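Local coordinates for protein UTP-glucose-1-phosphate uridylyltransferase 2 (Trypanosoma brucei, PDB 3GUE) that probably catalyses uridylyl transfer from UTP to alpha-D-glucose 1-phosphate, giving UDP-glucose and diphosphate, and is captured here with UDP-glucose bound, at residues A[253-258]-A[375-380]; A[397-402]-A[406-411]; A[88-93]-A[97-102]. All blocks are in the same frame, centred on the assembly; numbering follows the deposited sequence.

Contact 1 (A[253-258]-A[375-380]); sequences DKKGGH and VKTCSD. With UPG (uridine-5'-diphosphate-glucose), chain C.
Lys255 lies across Thr377, with its CD 3.8 Å from the Thr377 CG2 methyl, and the Lys255 carbonyl O lies 3.9 Å from Lys376 CG. Both are van der Waals touches, one between aliphatic carbons and one of a carbonyl O on a methylene; no hydrogen bond joins the two segments. What they share is UDP-glucose, held by both. Lys376 turns away from Lys255 beyond CG: a bend at chi2 (-74°) and another at chi3 swing NZ inward to the diphosphate-sugar junction. There Lys376 NZ lies 2.8 Å from the alpha-phosphate oxygen O1A of UDP-glucose, 3.1 Å from the bridging oxygen O3A and 3.1 Å from the glucose hydroxyl O6', all hydrogen-bonded; its bond to the ring oxygen O5' is weak. NZ also forms a salt bridge with Asp221. These acceptors outnumber its three N-H groups, so some must be shared. From the other segment, the backbone N of Gly257 meets glucose O4' at 3.0 Å, almost straight (175°). Gly256 lies against the same hydroxyl, in a backbone conformation that calls for glycine.

The second shell fixes the base of Lys376. Asp380 OD2 accepts from Lys376 N at 2.9 Å, on the anti side of the carboxylate and 17° out of its plane, and also takes the N-H of Thr377. In return Asp380 N donates to Thr377 OG1 at 3.2 Å, which completes a capping box at the start of helix 378-385; Ser379 OG shares a hydrogen bond with the same threonine hydroxyl. Further out, Asp221 OD1 accepts from Val375 N, and Ser281 OG is bonded to Gly256 N. A single ammonium group thus bridges phosphate, sugar and an acidic residue, probably offsetting negative charge on the diphosphate, while the Gly257 N-H probably helps to fix the position of glucose O4'.

Contact 2 (A[397-402]-A[406-411]); sequences LVLCEE and KPPAID
Leu399 packs against Pro407 and Pro408 where the two-stranded hairpin of 389-391 and 397-399 hands the chain on to strand 409-412, one of the two outer strands of the C-terminal parallel sheet. That sheet is consistent with the beta-helical C-terminal domain known in UDP-glucose pyrophosphorylases. The contact is all van der Waals, without a hydrogen bond between the segments.

Between side chains, each methyl of Leu399 meets the CD of one proline ring: CD2 approaches Pro407 CD at 4.2 Å, and CD1 approaches Pro408 CD at 4.1 Å, the leucine and Pro408 sliding past each other in opposite directions. With CG anti to the backbone N (chi1 -175°), the isobutyl group extends from the end of its strand toward the incoming chain.

Against the backbone the fit is closer. Leu399 CD1 also lies on Pro407 CA, at 3.7 Å, and Lys406 contributes main-chain atoms while its CB points away. Tyr389 of the partner hairpin strand flanks both Leu399 and Pro407, and Ile410, further along, rests on helix 378-385. The tightest approach is that of Leu399 CD2, which sits 3.5 Å from Lys406 N and 3.6 Å from Lys406 C.

Contact 3 (A[88-93]-A[97-102]); sequences TGMGLN and SLLQVK. With SO4 (sulfate ion), chain F.
The glycine-rich loop after strand 77-83, part of the nucleotide-binding signature of this family, places Met90 and Leu92 against Leu99, just beyond the Lys96 that probably binds UTP. The closest partner of each Leu99 methyl differs. Leu99 CD2 meets the terminal Met90 CE at 3.8 Å, the two side chains crossing at a slant, and Leu99 CD1 meets Leu92 CD1 tip to tip, also at 3.8 Å. Met90 reaches across because its chain, extended through chi2, turns at chi3 (67°) and brings CE round toward the leucine. Within 88-93, Gly91 N donates to Thr88 O at 2.8 Å, closing a beta-turn over Gly89 and Met90, after which Gly91 continues with a positive phi, which favours glycine.

A sulfate ion, probably from the crystallisation liquor, lies beside the leucine pair. Asn93 N gives it a weak hydrogen bond, 3.4 Å to O1, and Leu99 CD1 passes 3.9 Å from O2.

Met90 and Leu99 both rest on Leu381 of helix 378-385. Beyond them Val101, in a classic beta bulge with Lys102 opposite Gln105, packs between helix 107-122, helix 378-385 and Leu397 of strand 397-399.

In the fold
From the N terminus, contact 3 comes first, closing the short loop 94-96 after strand 77-83 of the central mixed sheet. Contact 1 then closes a long excursion of 116 residues, bringing 253-258, which leads into strand 257-262, back to the start of helix 378-385. Contact 2 follows, closing the turn 403-405 before the C-terminal parallel sheet. The three run in series; none nests in or crosses another. In space they adjoin around helix 378-385: Met90 SD lies against the backbone of Lys376 and Thr377, Ser379 packs on Ile410, and Leu397 touches Lys102. The nucleotide-binding loop, sugar site and C-terminal region are thereby joined.

Contact 1 (A[253-258]-A[375-380])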
loop_
_atom_site.group_PDB
_atom_site.type_symbol
_atom_site.label_atom_id
_atom_site.label_comp_id
_atom_site.label_asym_id
_atom_site.label_seq_id
_atom_site.Cartn_x
_atom_site.Cartn_y
_atom_site.Cartn_z
ATOM N N ASP A 253 1.032 -9.211 -9.691
ATOM C CA ASP A 253 0.341 -7.949 -9.318
ATOM C C ASP A 253 -1.164 -8.158 -9.461
ATOM O O ASP A 253 -1.726 -7.950 -10.545
ATOM C CB ASP A 253 0.812 -6.737 -10.140
ATOM C CG ASP A 253 2.336 -6.526 -10.092
ATOM O OD1 ASP A 253 2.924 -6.485 -8.985
ATOM O OD2 ASP A 253 2.941 -6.394 -11.172
ATOM N N LYS A 254 -1.812 -8.555 -8.365
ATOM C CA LYS A 254 -3.236 -8.954 -8.399
ATOM C C LYS A 254 -4.133 -8.026 -7.575
ATOM O O LYS A 254 -5.349 -7.870 -7.858
ATOM C CB LYS A 254 -3.377 -10.361 -7.867
ATOM C CG LYS A 254 -2.802 -11.412 -8.789
ATOM C CD LYS A 254 -2.970 -12.790 -8.207
ATOM C CE LYS A 254 -2.372 -13.842 -9.131
ATOM N NZ LYS A 254 -2.736 -13.652 -10.592
ATOM N N LYS A 255 -3.521 -7.454 -6.541
ATOM C CA LYS A 255 -4.189 -6.541 -5.615
ATOM C C LYS A 255 -3.470 -5.180 -5.570
ATOM O O LYS A 255 -2.269 -5.095 -5.326
ATOM C CB LYS A 255 -4.261 -7.177 -4.195
ATOM C CG LYS A 255 -5.171 -8.448 -4.138
ATOM C CD LYS A 255 -5.154 -9.090 -2.725
ATOM C CE LYS A 255 -5.971 -8.302 -1.679
ATOM N NZ LYS A 255 -5.675 -8.782 -0.255
ATOM N N GLY A 256 -4.235 -4.127 -5.829
ATOM C CA GLY A 256 -3.748 -2.760 -5.841
ATOM C C GLY A 256 -4.493 -2.049 -6.951
ATOM O O GLY A 256 -5.673 -2.302 -7.166
ATOM N N GLY A 257 -3.815 -1.151 -7.661
ATOM C CA GLY A 257 -4.440 -0.425 -8.758
ATOM C C GLY A 257 -3.652 -0.349 -10.055
ATOM O O GLY A 257 -2.436 -0.270 -10.037
ATOM N N HIS A 258 -4.364 -0.398 -11.169
ATOM C CA HIS A 258 -3.780 -0.122 -12.488
ATOM C C HIS A 258 -4.301 1.198 -13.030
ATOM O O HIS A 258 -5.393 1.662 -12.658
ATOM C CB HIS A 258 -4.059 -1.251 -13.495
ATOM C CG HIS A 258 -5.498 -1.378 -13.884
ATOM N ND1 HIS A 258 -6.067 -0.621 -14.883
ATOM C CD2 HIS A 258 -6.488 -2.162 -13.396
ATOM C CE1 HIS A 258 -7.342 -0.946 -15.011
ATOM N NE2 HIS A 258 -7.625 -1.876 -14.120
ATOM N N VAL A 375 4.064 -6.055 -0.336
ATOM C CA VAL A 375 3.479 -7.121 0.503
ATOM C C VAL A 375 2.062 -6.713 0.881
ATOM O O VAL A 375 1.873 -5.930 1.830
ATOM C CB VAL A 375 4.328 -7.395 1.780
ATOM C CG1 VAL A 375 3.628 -8.451 2.701
ATOM C CG2 VAL A 375 5.780 -7.870 1.377
ATOM N N LYS A 376 1.091 -7.221 0.102
ATOM C CA LYS A 376 -0.338 -7.036 0.341
ATOM C C LYS A 376 -0.916 -8.288 0.994
ATOM O O LYS A 376 -1.898 -8.217 1.758
ATOM C CB LYS A 376 -1.096 -6.830 -0.987
ATOM C CG LYS A 376 -0.489 -5.868 -1.961
ATOM C CD LYS A 376 -0.687 -4.452 -1.497
ATOM C CE LYS A 376 0.575 -3.887 -0.889
ATOM N NZ LYS A 376 0.432 -2.412 -0.793
ATOM N N THR A 377 -0.273 -9.420 0.716
ATOM C CA THR A 377 -0.757 -10.725 1.164
ATOM C C THR A 377 0.358 -11.580 1.791
ATOM O O THR A 377 1.546 -11.229 1.735
ATOM C CB THR A 377 -1.347 -11.549 -0.007
ATOM O OG1 THR A 377 -0.294 -11.871 -0.918
ATOM C CG2 THR A 377 -2.464 -10.797 -0.726
ATOM N N CYS A 378 -0.048 -12.708 2.370
ATOM C CA CYS A 378 0.879 -13.659 2.968
ATOM C C CYS A 378 1.699 -14.354 1.872
ATOM O O CYS A 378 2.849 -14.688 2.118
ATOM C CB CYS A 378 0.144 -14.680 3.850
ATOM S SG CYS A 378 -0.437 -14.104 5.463
ATOM N N SER A 379 1.113 -14.531 0.673
ATOM C CA SER A 379 1.856 -14.963 -0.529
ATOM C C SER A 379 3.012 -14.060 -0.932
ATOM O O SER A 379 4.082 -14.559 -1.286
ATOM C CB SER A 379 0.957 -15.273 -1.753
ATOM O OG SER A 379 -0.088 -14.331 -1.969
ATOM N N ASP A 380 2.788 -12.752 -0.844
ATOM C CA ASP A 380 3.809 -11.731 -1.053
ATOM C C ASP A 380 4.877 -11.798 0.012
ATOM O O ASP A 380 6.092 -11.658 -0.285
ATOM C CB ASP A 380 3.194 -10.328 -1.008
ATOM C CG ASP A 380 2.302 -9.991 -2.203
ATOM O OD1 ASP A 380 2.505 -10.486 -3.312
ATOM O OD2 ASP A 380 1.370 -9.175 -2.022
HETATM N N1 UPG C . -2.524 2.830 4.685
HETATM C C2 UPG C . -2.608 4.004 5.461
HETATM N N3 UPG C . -3.873 4.475 5.763
HETATM C C4 UPG C . -5.028 3.858 5.343
HETATM C C5 UPG C . -4.953 2.703 4.555
HETATM C C6 UPG C . -3.709 2.181 4.216
HETATM O O2 UPG C . -1.633 4.623 5.912
HETATM O O4 UPG C . -6.105 4.362 5.687
HETATM C C1C UPG C . -1.178 2.279 4.324
HETATM C C2C UPG C . -0.875 0.790 4.515
HETATM O O2C UPG C . -0.516 0.512 5.876
HETATM C C3C UPG C . 0.335 0.649 3.594
HETATM C C4C UPG C . -0.042 1.542 2.423
HETATM O O4C UPG C . -1.036 2.484 2.908
HETATM O O3C UPG C . 1.476 1.215 4.236
HETATM C C5C UPG C . -0.694 0.727 1.259
HETATM O O5C UPG C . -1.950 0.191 1.575
HETATM P PA UPG C . -2.365 -1.295 1.100
HETATM O O1A UPG C . -1.199 -2.151 1.461
HETATM O O2A UPG C . -3.705 -1.664 1.568
HETATM O O3A UPG C . -2.361 -1.132 -0.538
HETATM P PB UPG C . -3.607 -0.699 -1.491
HETATM O O1B UPG C . -4.168 0.558 -0.967
HETATM O O2B UPG C . -4.510 -1.862 -1.759
HETATM O O3B UPG C . -2.798 -0.494 -2.862
HETATM C "C1'" UPG C . -1.803 0.592 -2.945
HETATM C "C2'" UPG C . -2.210 1.545 -4.060
HETATM C "C3'" UPG C . -2.310 0.733 -5.345
HETATM C "C4'" UPG C . -0.936 0.116 -5.653
HETATM C "C5'" UPG C . -0.463 -0.760 -4.465
HETATM C "C6'" UPG C . 0.995 -1.109 -4.613
HETATM O "O2'" UPG C . -3.481 2.162 -3.783
HETATM O "O3'" UPG C . -2.786 1.569 -6.386
HETATM O "O4'" UPG C . -0.993 -0.666 -6.836
HETATM O "O5'" UPG C . -0.544 -0.064 -3.191
HETATM O "O6'" UPG C . 1.307 -2.199 -3.743
#

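Contact 2 (A[397-402]-A[406-411])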
loop_
_atom_site.group_PDB
_atom_site.type_symbol
_atom_site.label_atom_id
_atom_site.label_comp_id
_atom_site.label_asym_id
_atom_site.label_seq_id
_atom_site.Cartn_x
_atom_site.Cartn_y
_atom_site.Cartn_z
ATOM N N LEU A 397 15.065 -3.818 -0.193
ATOM C CA LEU A 397 14.806 -5.199 -0.598
ATOM C C LEU A 397 14.419 -5.213 -2.055
ATOM O O LEU A 397 13.554 -4.444 -2.488
ATOM C CB LEU A 397 13.733 -5.837 0.267
ATOM C CG LEU A 397 14.315 -6.334 1.588
ATOM C CD1 LEU A 397 14.562 -5.217 2.565
ATOM C CD2 LEU A 397 13.411 -7.335 2.202
ATOM N N VAL A 398 15.074 -6.078 -2.820
ATOM C CA VAL A 398 14.905 -6.088 -4.286
ATOM C C VAL A 398 14.896 -7.532 -4.813
ATOM O O VAL A 398 15.569 -8.411 -4.276
ATOM C CB VAL A 398 16.041 -5.322 -4.990
ATOM C CG1 VAL A 398 16.081 -3.833 -4.515
ATOM C CG2 VAL A 398 17.361 -6.003 -4.738
ATOM N N LEU A 399 14.122 -7.748 -5.870
ATOM C CA LEU A 399 14.010 -9.052 -6.493
ATOM C C LEU A 399 15.396 -9.438 -7.006
ATOM O O LEU A 399 16.145 -8.587 -7.496
ATOM C CB LEU A 399 12.998 -8.991 -7.658
ATOM C CG LEU A 399 12.654 -10.307 -8.355
ATOM C CD1 LEU A 399 11.833 -11.207 -7.466
ATOM C CD2 LEU A 399 11.897 -10.000 -9.639
ATOM N N CYS A 400 15.740 -10.705 -6.837
ATOM C CA CYS A 400 16.973 -11.280 -7.332
ATOM C C CYS A 400 17.099 -11.198 -8.856
ATOM O O CYS A 400 16.092 -11.183 -9.601
ATOM C CB CYS A 400 17.119 -12.734 -6.858
ATOM S SG CYS A 400 15.940 -13.913 -7.595
ATOM N N GLU A 401 18.352 -11.175 -9.308
ATOM C CA GLU A 401 18.689 -10.979 -10.711
ATOM C C GLU A 401 18.163 -12.096 -11.610
ATOM O O GLU A 401 17.708 -11.860 -12.732
ATOM C CB GLU A 401 20.206 -10.845 -10.869
ATOM C CG GLU A 401 20.630 -10.070 -12.095
ATOM C CD GLU A 401 21.983 -10.521 -12.659
ATOM O OE1 GLU A 401 22.839 -11.025 -11.887
ATOM O OE2 GLU A 401 22.194 -10.370 -13.886
ATOM N N GLU A 402 18.222 -13.318 -11.115
ATOM C CA GLU A 402 17.848 -14.473 -11.921
ATOM C C GLU A 402 16.340 -14.597 -12.176
ATOM O O GLU A 402 15.930 -15.386 -13.027
ATOM C CB GLU A 402 18.412 -15.756 -11.307
ATOM C CG GLU A 402 17.809 -16.119 -9.951
ATOM C CD GLU A 402 18.334 -17.444 -9.436
ATOM O OE1 GLU A 402 18.243 -18.460 -10.163
ATOM O OE2 GLU A 402 18.855 -17.462 -8.300
ATOM N N LYS A 406 10.687 -10.567 -12.842
ATOM C CA LYS A 406 9.383 -11.194 -12.632
ATOM C C LYS A 406 9.364 -11.964 -11.312
ATOM O O LYS A 406 10.022 -13.000 -11.194
ATOM C CB LYS A 406 9.002 -12.140 -13.776
ATOM C CG LYS A 406 8.823 -11.496 -15.141
ATOM C CD LYS A 406 8.428 -12.545 -16.171
ATOM C CE LYS A 406 9.141 -12.326 -17.490
ATOM N NZ LYS A 406 8.287 -11.657 -18.514
ATOM N N PRO A 407 8.610 -11.460 -10.305
ATOM C CA PRO A 407 8.581 -12.198 -9.047
ATOM C C PRO A 407 7.965 -13.585 -9.261
ATOM O O PRO A 407 7.166 -13.762 -10.202
ATOM C CB PRO A 407 7.662 -11.351 -8.158
ATOM C CG PRO A 407 7.705 -9.957 -8.781
ATOM C CD PRO A 407 7.777 -10.240 -10.247
ATOM N N PRO A 408 8.328 -14.563 -8.400
ATOM C CA PRO A 408 7.637 -15.858 -8.461
ATOM C C PRO A 408 6.136 -15.589 -8.340
ATOM O O PRO A 408 5.739 -14.721 -7.547
ATOM C CB PRO A 408 8.092 -16.561 -7.180
ATOM C CG PRO A 408 9.354 -15.916 -6.786
ATOM C CD PRO A 408 9.326 -14.509 -7.313
ATOM N N ALA A 409 5.313 -16.289 -9.120
ATOM C CA ALA A 409 3.868 -16.117 -8.993
ATOM C C ALA A 409 3.329 -17.124 -7.955
ATOM O O ALA A 409 3.148 -18.314 -8.250
ATOM C CB ALA A 409 3.179 -16.275 -10.343
ATOM N N ILE A 410 3.080 -16.641 -6.748
ATOM C CA ILE A 410 2.710 -17.512 -5.602
ATOM C C ILE A 410 1.187 -17.474 -5.323
ATOM O O ILE A 410 0.633 -16.419 -4.952
ATOM C CB ILE A 410 3.542 -17.161 -4.336
ATOM C CG1 ILE A 410 5.048 -17.141 -4.659
ATOM C CG2 ILE A 410 3.230 -18.152 -3.149
ATOM C CD1 ILE A 410 5.957 -16.633 -3.517
ATOM N N ASP A 411 0.533 -18.628 -5.515
ATOM C CA ASP A 411 -0.895 -18.803 -5.211
ATOM C C ASP A 411 -1.043 -19.740 -4.005
ATOM O O ASP A 411 -0.831 -20.977 -4.084
ATOM C CB ASP A 411 -1.670 -19.318 -6.434
ATOM C CG ASP A 411 -3.149 -19.617 -6.147
ATOM O OD1 ASP A 411 -3.661 -19.419 -5.031
ATOM O OD2 ASP A 411 -3.825 -20.084 -7.070
#

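Contact 3 (A[88-93]-A[97-102])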
loop_
_atom_site.group_PDB
_atom_site.type_symbol
_atom_site.label_atom_id
_atom_site.label_comp_id
_atom_site.label_asym_id
_atom_site.label_seq_id
_atom_site.Cartn_x
_atom_site.Cartn_y
_atom_site.Cartn_z
ATOM N N THR A 88 -5.941 -6.087 7.633
ATOM C CA THR A 88 -7.004 -7.036 7.954
ATOM C C THR A 88 -7.017 -8.194 6.956
ATOM O O THR A 88 -7.286 -9.331 7.338
ATOM C CB THR A 88 -8.367 -6.346 8.061
ATOM O OG1 THR A 88 -8.691 -5.749 6.803
ATOM C CG2 THR A 88 -8.345 -5.253 9.141
ATOM N N GLY A 89 -6.680 -7.889 5.697
ATOM C CA GLY A 89 -6.472 -8.873 4.628
ATOM C C GLY A 89 -5.541 -10.024 5.003
ATOM O O GLY A 89 -5.774 -11.170 4.600
ATOM N N MET A 90 -4.485 -9.722 5.763
ATOM C CA MET A 90 -3.595 -10.763 6.307
ATOM C C MET A 90 -3.916 -11.169 7.755
ATOM O O MET A 90 -3.147 -11.877 8.378
ATOM C CB MET A 90 -2.133 -10.347 6.179
ATOM C CG MET A 90 -1.662 -10.343 4.745
ATOM S SD MET A 90 -0.174 -9.377 4.565
ATOM C CE MET A 90 0.995 -10.368 5.494
ATOM N N GLY A 91 -5.053 -10.719 8.273
ATOM C CA GLY A 91 -5.526 -11.126 9.598
ATOM C C GLY A 91 -4.818 -10.458 10.766
ATOM O O GLY A 91 -4.673 -11.052 11.847
ATOM N N LEU A 92 -4.389 -9.218 10.550
ATOM C CA LEU A 92 -3.708 -8.424 11.577
ATOM C C LEU A 92 -4.649 -7.408 12.198
ATOM O O LEU A 92 -5.617 -6.969 11.569
ATOM C CB LEU A 92 -2.521 -7.682 10.961
ATOM C CG LEU A 92 -1.496 -8.476 10.149
ATOM C CD1 LEU A 92 -0.388 -7.565 9.696
ATOM C CD2 LEU A 92 -0.947 -9.649 10.923
ATOM N N ASN A 93 -4.393 -7.028 13.436
ATOM C CA ASN A 93 -5.152 -5.900 13.985
ATOM C C ASN A 93 -4.260 -4.720 14.362
ATOM O O ASN A 93 -4.313 -4.185 15.474
ATOM C CB ASN A 93 -6.075 -6.337 15.128
ATOM C CG ASN A 93 -7.166 -5.301 15.421
ATOM O OD1 ASN A 93 -7.714 -4.682 14.499
ATOM N ND2 ASN A 93 -7.471 -5.097 16.708
ATOM N N SER A 97 3.906 -3.258 9.257
ATOM C CA SER A 97 5.330 -2.899 9.259
ATOM C C SER A 97 6.140 -3.565 10.398
ATOM O O SER A 97 7.359 -3.652 10.312
ATOM C CB SER A 97 5.522 -1.354 9.272
ATOM O OG SER A 97 5.126 -0.767 10.522
ATOM N N LEU A 98 5.455 -4.000 11.463
ATOM C CA LEU A 98 6.094 -4.660 12.600
ATOM C C LEU A 98 6.248 -6.159 12.333
ATOM O O LEU A 98 6.733 -6.924 13.181
ATOM C CB LEU A 98 5.310 -4.375 13.887
ATOM C CG LEU A 98 5.278 -2.879 14.255
ATOM C CD1 LEU A 98 4.602 -2.678 15.603
ATOM C CD2 LEU A 98 6.673 -2.274 14.241
ATOM N N LEU A 99 5.835 -6.576 11.138
ATOM C CA LEU A 99 6.089 -7.956 10.694
ATOM C C LEU A 99 7.585 -8.225 10.407
ATOM O O LEU A 99 8.256 -7.391 9.808
ATOM C CB LEU A 99 5.241 -8.294 9.472
ATOM C CG LEU A 99 3.967 -9.125 9.678
ATOM C CD1 LEU A 99 3.092 -8.572 10.793
ATOM C CD2 LEU A 99 3.198 -9.200 8.345
ATOM N N GLN A 100 8.082 -9.387 10.836
ATOM C CA GLN A 100 9.476 -9.762 10.566
ATOM C C GLN A 100 9.626 -10.050 9.078
ATOM O O GLN A 100 8.747 -10.679 8.456
ATOM C CB GLN A 100 9.949 -10.980 11.400
ATOM C CG GLN A 100 10.081 -10.752 12.934
ATOM C CD GLN A 100 10.728 -11.934 13.735
ATOM O OE1 GLN A 100 10.292 -13.103 13.656
ATOM N NE2 GLN A 100 11.752 -11.607 14.542
ATOM N N VAL A 101 10.751 -9.607 8.518
ATOM C CA VAL A 101 11.019 -9.703 7.078
ATOM C C VAL A 101 12.250 -10.598 6.785
ATOM O O VAL A 101 12.114 -11.622 6.129
ATOM C CB VAL A 101 11.075 -8.280 6.449
ATOM C CG1 VAL A 101 11.594 -8.302 5.042
ATOM C CG2 VAL A 101 9.685 -7.692 6.407
ATOM N N LYS A 102 13.412 -10.227 7.327
ATOM C CA LYS A 102 14.656 -10.997 7.221
ATOM C C LYS A 102 15.470 -10.744 8.484
ATOM O O LYS A 102 15.430 -9.649 9.022
ATOM C CB LYS A 102 15.480 -10.542 6.013
ATOM C CG LYS A 102 14.861 -10.842 4.647
ATOM C CD LYS A 102 15.888 -10.966 3.564
ATOM C CE LYS A 102 15.266 -11.516 2.311
ATOM N NZ LYS A 102 14.270 -10.542 1.820
HETATM S S SO4 F . -0.351 -6.976 14.271
HETATM O O1 SO4 F . -1.373 -7.916 14.749
HETATM O O2 SO4 F . 0.906 -7.672 13.936
HETATM O O3 SO4 F . -0.789 -6.337 13.039
HETATM O O4 SO4 F . -0.105 -5.947 15.287
#